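Local coordinates for protein uncharacterized esterase YxiM (Bacillus subtilis, PDB 2O14) that belongs to the GDSL lipolytic family and is probably an esterase of unestablished substrate, with a galactose-binding-like beta domain ahead of its hydrolase domain, at residues Val62-Ser76 with Leu135-Ala149. Sequence-based numbering, arbitrary orientation.
With MN (manganese (II) ion), chain B; SO4 (sulfate ion), chain C.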
loop_
_atom_site.group_PDB
_atom_site.type_symbol
_atom_site.label_atom_id
_atom_site.label_comp_id
_atom_site.label_asym_id
_atom_site.label_seq_id
_atom_site.Cartn_x
_atom_site.Cartn_y
_atom_site.Cartn_z
ATOM N N VAL A 62 -17.700 -17.572 -3.868
ATOM C CA VAL A 62 -17.970 -16.442 -2.988
ATOM C C VAL A 62 -17.857 -15.095 -3.705
ATOM O O VAL A 62 -18.281 -14.069 -3.179
ATOM C CB VAL A 62 -17.029 -16.457 -1.763
ATOM C CG1 VAL A 62 -17.294 -17.705 -0.934
ATOM C CG2 VAL A 62 -15.579 -16.412 -2.208
ATOM N N LYS A 63 -17.307 -15.107 -4.916
ATOM C CA LYS A 63 -17.142 -13.888 -5.704
ATOM C C LYS A 63 -18.374 -13.573 -6.554
ATOM O O LYS A 63 -18.400 -12.571 -7.272
ATOM C CB LYS A 63 -15.914 -14.013 -6.611
ATOM C CG LYS A 63 -14.610 -14.131 -5.847
ATOM C CD LYS A 63 -13.424 -14.128 -6.791
ATOM C CE LYS A 63 -12.120 -14.262 -6.041
ATOM N NZ LYS A 63 -10.970 -14.236 -6.989
ATOM N N SER A 64 -19.389 -14.427 -6.463
ATOM C CA SER A 64 -20.623 -14.241 -7.220
ATOM C C SER A 64 -21.547 -13.211 -6.563
ATOM O O SER A 64 -22.494 -12.731 -7.182
ATOM C CB SER A 64 -21.371 -15.570 -7.336
ATOM O OG SER A 64 -21.902 -15.935 -6.071
ATOM N N ASP A 65 -21.288 -12.889 -5.300
ATOM C CA ASP A 65 -22.119 -11.911 -4.603
ATOM C C ASP A 65 -21.308 -11.113 -3.588
ATOM O O ASP A 65 -20.167 -11.466 -3.284
ATOM C CB ASP A 65 -23.304 -12.604 -3.918
ATOM C CG ASP A 65 -22.878 -13.718 -2.970
ATOM O OD1 ASP A 65 -21.662 -13.933 -2.785
ATOM O OD2 ASP A 65 -23.766 -14.383 -2.403
ATOM N N ALA A 66 -21.896 -10.043 -3.062
ATOM C CA ALA A 66 -21.194 -9.202 -2.101
ATOM C C ALA A 66 -22.120 -8.232 -1.387
ATOM O O ALA A 66 -23.324 -8.222 -1.617
ATOM C CB ALA A 66 -20.098 -8.416 -2.822
ATOM N N VAL A 67 -21.535 -7.438 -0.497
ATOM C CA VAL A 67 -22.267 -6.403 0.221
ATOM C C VAL A 67 -21.572 -5.117 -0.191
ATOM O O VAL A 67 -20.365 -5.117 -0.456
ATOM C CB VAL A 67 -22.156 -6.538 1.762
ATOM C CG1 VAL A 67 -23.059 -7.664 2.261
ATOM C CG2 VAL A 67 -20.715 -6.787 2.157
ATOM N N GLU A 68 -22.329 -4.032 -0.271
ATOM C CA GLU A 68 -21.758 -2.744 -0.638
ATOM C C GLU A 68 -21.831 -1.775 0.538
ATOM O O GLU A 68 -22.869 -1.651 1.188
ATOM C CB GLU A 68 -22.510 -2.143 -1.821
ATOM C CG GLU A 68 -21.919 -0.837 -2.291
ATOM C CD GLU A 68 -22.632 -0.279 -3.496
ATOM O OE1 GLU A 68 -23.425 -1.021 -4.117
ATOM O OE2 GLU A 68 -22.386 0.900 -3.827
ATOM N N PHE A 69 -20.723 -1.106 0.820
ATOM C CA PHE A 69 -20.698 -0.136 1.906
ATOM C C PHE A 69 -21.178 1.193 1.332
ATOM O O PHE A 69 -20.487 1.810 0.515
ATOM C CB PHE A 69 -19.282 -0.004 2.455
ATOM C CG PHE A 69 -18.797 -1.232 3.177
ATOM C CD1 PHE A 69 -18.796 -1.284 4.567
ATOM C CD2 PHE A 69 -18.347 -2.343 2.466
ATOM C CE1 PHE A 69 -18.349 -2.426 5.241
ATOM C CE2 PHE A 69 -17.898 -3.488 3.131
ATOM C CZ PHE A 69 -17.900 -3.527 4.517
ATOM N N LEU A 70 -22.367 1.615 1.754
ATOM C CA LEU A 70 -22.968 2.861 1.288
ATOM C C LEU A 70 -22.397 4.071 2.029
ATOM O O LEU A 70 -22.388 5.188 1.512
ATOM C CB LEU A 70 -24.486 2.798 1.460
ATOM C CG LEU A 70 -25.156 1.649 0.703
ATOM C CD1 LEU A 70 -26.664 1.695 0.925
ATOM C CD2 LEU A 70 -24.830 1.753 -0.775
ATOM N N ALA A 71 -21.942 3.839 3.251
ATOM C CA ALA A 71 -21.315 4.873 4.054
ATOM C C ALA A 71 -19.893 4.349 4.198
ATOM O O ALA A 71 -19.693 3.146 4.372
ATOM C CB ALA A 71 -21.992 4.976 5.409
ATOM N N TYR A 72 -18.901 5.226 4.092
ATOM C CA TYR A 72 -17.517 4.786 4.212
ATOM C C TYR A 72 -16.620 5.838 4.855
ATOM O O TYR A 72 -17.106 6.815 5.420
ATOM C CB TYR A 72 -16.971 4.386 2.836
ATOM C CG TYR A 72 -17.242 5.414 1.771
ATOM C CD1 TYR A 72 -18.448 5.423 1.077
ATOM C CD2 TYR A 72 -16.321 6.419 1.507
ATOM C CE1 TYR A 72 -18.729 6.415 0.146
ATOM C CE2 TYR A 72 -16.590 7.414 0.584
ATOM C CZ TYR A 72 -17.794 7.408 -0.089
ATOM O OH TYR A 72 -18.064 8.417 -0.978
ATOM N N GLY A 73 -15.309 5.631 4.747
ATOM C CA GLY A 73 -14.341 6.530 5.359
ATOM C C GLY A 73 -13.700 5.754 6.502
ATOM O O GLY A 73 -14.386 4.989 7.183
ATOM N N THR A 74 -12.404 5.945 6.728
ATOM C CA THR A 74 -11.696 5.207 7.775
ATOM C C THR A 74 -12.285 5.292 9.185
ATOM O O THR A 74 -12.060 4.405 10.003
ATOM C CB THR A 74 -10.201 5.620 7.838
ATOM O OG1 THR A 74 -10.090 6.989 8.249
ATOM C CG2 THR A 74 -9.545 5.448 6.463
ATOM N N LYS A 75 -13.036 6.350 9.472
ATOM C CA LYS A 75 -13.639 6.513 10.796
ATOM C C LYS A 75 -15.119 6.152 10.806
ATOM O O LYS A 75 -15.791 6.272 11.827
ATOM C CB LYS A 75 -13.467 7.954 11.279
ATOM C CG LYS A 75 -12.272 8.168 12.197
ATOM C CD LYS A 75 -10.977 7.667 11.590
ATOM C CE LYS A 75 -9.823 7.910 12.543
ATOM N NZ LYS A 75 -8.530 7.476 11.986
ATOM N N SER A 76 -15.630 5.703 9.670
ATOM C CA SER A 76 -17.040 5.344 9.589
ATOM C C SER A 76 -17.394 4.201 10.537
ATOM O O SER A 76 -16.581 3.311 10.791
ATOM C CB SER A 76 -17.395 4.946 8.157
ATOM O OG SER A 76 -18.761 4.598 8.064
ATOM N N LEU A 135 -14.069 -2.278 6.850
ATOM C CA LEU A 135 -14.957 -1.791 5.800
ATOM C C LEU A 135 -14.127 -1.580 4.546
ATOM O O LEU A 135 -12.894 -1.528 4.606
ATOM C CB LEU A 135 -15.640 -0.468 6.184
ATOM C CG LEU A 135 -14.845 0.849 6.162
ATOM C CD1 LEU A 135 -15.795 2.003 5.876
ATOM C CD2 LEU A 135 -14.114 1.067 7.486
ATOM N N VAL A 136 -14.805 -1.497 3.409
ATOM C CA VAL A 136 -14.142 -1.242 2.138
ATOM C C VAL A 136 -14.466 0.230 1.983
ATOM O O VAL A 136 -15.600 0.640 2.230
ATOM C CB VAL A 136 -14.762 -2.074 1.001
ATOM C CG1 VAL A 136 -14.069 -1.763 -0.325
ATOM C CG2 VAL A 136 -14.624 -3.553 1.330
ATOM N N THR A 137 -13.487 1.029 1.586
ATOM C CA THR A 137 -13.728 2.457 1.510
ATOM C C THR A 137 -13.106 3.191 0.334
ATOM O O THR A 137 -12.395 2.622 -0.502
ATOM C CB THR A 137 -13.244 3.134 2.810
ATOM O OG1 THR A 137 -13.647 4.510 2.830
ATOM C CG2 THR A 137 -11.731 3.045 2.905
ATOM N N GLU A 138 -13.360 4.490 0.319
ATOM C CA GLU A 138 -12.898 5.363 -0.732
ATOM C C GLU A 138 -11.497 5.164 -1.240
ATOM O O GLU A 138 -10.498 5.291 -0.523
ATOM C CB GLU A 138 -13.074 6.826 -0.339
ATOM C CG GLU A 138 -13.427 7.707 -1.524
ATOM C CD GLU A 138 -13.773 9.122 -1.115
ATOM O OE1 GLU A 138 -12.856 9.857 -0.695
ATOM O OE2 GLU A 138 -14.965 9.495 -1.204
ATOM N N GLY A 139 -11.485 4.805 -2.513
ATOM C CA GLY A 139 -10.289 4.635 -3.283
ATOM C C GLY A 139 -10.739 5.674 -4.287
ATOM O O GLY A 139 -10.424 6.854 -4.146
ATOM N N LYS A 140 -11.542 5.256 -5.259
ATOM C CA LYS A 140 -12.056 6.190 -6.249
ATOM C C LYS A 140 -13.471 6.612 -5.856
ATOM O O LYS A 140 -14.395 5.798 -5.840
ATOM C CB LYS A 140 -12.071 5.557 -7.640
ATOM C CG LYS A 140 -12.490 6.515 -8.741
ATOM C CD LYS A 140 -12.406 5.856 -10.107
ATOM C CE LYS A 140 -12.835 6.804 -11.213
ATOM N NZ LYS A 140 -11.955 8.004 -11.288
ATOM N N ALA A 141 -13.628 7.888 -5.526
ATOM C CA ALA A 141 -14.924 8.416 -5.138
ATOM C C ALA A 141 -15.925 8.233 -6.272
ATOM O O ALA A 141 -15.607 8.467 -7.437
ATOM C CB ALA A 141 -14.802 9.896 -4.780
ATOM N N GLY A 142 -17.133 7.799 -5.927
ATOM C CA GLY A 142 -18.161 7.605 -6.932
ATOM C C GLY A 142 -18.320 6.174 -7.401
ATOM O O GLY A 142 -19.268 5.865 -8.121
ATOM N N THR A 143 -17.399 5.297 -7.016
ATOM C CA THR A 143 -17.489 3.900 -7.418
ATOM C C THR A 143 -18.008 3.035 -6.263
ATOM O O THR A 143 -18.078 3.488 -5.121
ATOM C CB THR A 143 -16.122 3.375 -7.918
ATOM O OG1 THR A 143 -15.131 3.556 -6.903
ATOM C CG2 THR A 143 -15.694 4.139 -9.163
ATOM N N ALA A 144 -18.381 1.796 -6.566
ATOM C CA ALA A 144 -18.915 0.889 -5.558
ATOM C C ALA A 144 -17.838 0.246 -4.687
ATOM O O ALA A 144 -16.874 -0.336 -5.190
ATOM C CB ALA A 144 -19.750 -0.193 -6.229
ATOM N N PHE A 145 -18.010 0.358 -3.373
ATOM C CA PHE A 145 -17.071 -0.235 -2.425
ATOM C C PHE A 145 -17.751 -1.507 -1.934
ATOM O O PHE A 145 -18.633 -1.470 -1.077
ATOM C CB PHE A 145 -16.799 0.755 -1.293
ATOM C CG PHE A 145 -16.286 2.078 -1.786
ATOM C CD1 PHE A 145 -15.231 2.125 -2.696
ATOM C CD2 PHE A 145 -16.880 3.272 -1.388
ATOM C CE1 PHE A 145 -14.776 3.340 -3.206
ATOM C CE2 PHE A 145 -16.431 4.497 -1.892
ATOM C CZ PHE A 145 -15.382 4.528 -2.802
ATOM N N THR A 146 -17.340 -2.628 -2.513
ATOM C CA THR A 146 -17.938 -3.923 -2.225
ATOM C C THR A 146 -17.007 -4.963 -1.618
ATOM O O THR A 146 -15.794 -4.932 -1.831
ATOM C CB THR A 146 -18.497 -4.520 -3.511
ATOM O OG1 THR A 146 -17.416 -4.737 -4.424
ATOM C CG2 THR A 146 -19.497 -3.572 -4.152
ATOM N N LEU A 147 -17.598 -5.905 -0.888
ATOM C CA LEU A 147 -16.839 -6.968 -0.236
ATOM C C LEU A 147 -17.504 -8.326 -0.497
ATOM O O LEU A 147 -18.674 -8.511 -0.173
ATOM C CB LEU A 147 -16.768 -6.689 1.274
ATOM C CG LEU A 147 -16.007 -7.719 2.118
ATOM C CD1 LEU A 147 -14.556 -7.791 1.672
ATOM C CD2 LEU A 147 -16.098 -7.354 3.589
ATOM N N SER A 148 -16.768 -9.271 -1.082
ATOM C CA SER A 148 -17.317 -10.598 -1.368
ATOM C C SER A 148 -16.979 -11.633 -0.310
ATOM O O SER A 148 -17.787 -12.504 -0.015
ATOM C CB SER A 148 -16.822 -11.125 -2.725
ATOM O OG SER A 148 -17.544 -10.568 -3.808
ATOM N N ALA A 149 -15.782 -11.560 0.257
ATOM C CA ALA A 149 -15.412 -12.546 1.263
ATOM C C ALA A 149 -14.263 -12.123 2.154
ATOM O O ALA A 149 -13.512 -11.213 1.827
ATOM C CB ALA A 149 -15.061 -13.867 0.583
HETATM MN MN MN B . -22.102 -15.754 -1.422
HETATM S S SO4 C . -8.413 6.146 -11.656
HETATM O O1 SO4 C . -8.997 5.010 -10.918
HETATM O O2 SO4 C . -9.481 6.907 -12.338
HETATM O O3 SO4 C . -7.458 5.623 -12.656
HETATM O O4 SO4 C . -7.709 7.047 -10.724
HETATM O O HOH W 1 -16.131 -10.598 -6.658
HETATM O O HOH W 2 -20.145 2.075 -2.113
HETATM O O HOH W 3 -17.350 8.504 -3.314
HETATM O O HOH W 4 -22.903 -14.981 0.641
HETATM O O HOH W 5 -21.456 -16.841 -3.173
#
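Phe69, Tyr72 and Leu135 are the three residues with the most surface buried in this contact. The Phe69 ring lies flat over strand 131-138: Val136 N stands 3.6 Å above the ring plane, over its centre, while CE1 touches Leu135 CB at 3.5 Å. At the ring edge, in plane, are Phe145 O and Leu147 CB, so Phe69 bridges strands from two sheets. The backbone of strand 65-69 pairs with strand 146-156: Phe69 N donates to Phe145 O (2.8 Å, 166° at the hydrogen), after the antiparallel pair of Val67 with Leu147, bonded in both directions.

The Tyr72 ring packs against Phe145, Thr137 and Glu138. With CG between its backbone N and carbonyl carbon (chi1 49°), it receives the edge of Phe145 on one face in a T-shaped stack, centroids 4.7 Å apart and planes at 71°. Glu138 OE2 lies at the ring edge, 3.2 Å from Tyr72 CE2. Cutting Tyr72 back to an alanine would probably leave the Phe145 edge without its aromatic face and open a gap beside Glu138. Beside the ring edge, Gly73 N donates to Thr137 OG1 (2.8 Å), and Leu135 CD1 fits against Gly73 O and Tyr72 CA.

At the other end, Ser148 OG donates to Asp65 O from above the carbonyl plane; toward strand 87-95, Ser148 and Ala149 form a classic beta bulge opposite Thr94. The Asp65 carboxylate binds manganese through both oxygens, with Asp19 and Ser24 completing the protein ligands. The chemistry thus implies an aromatic and apolar junction between two sheets, its backbone groups met by bonds, with a more polar margin at Tyr72 and Glu138 and a metal-bound strand end.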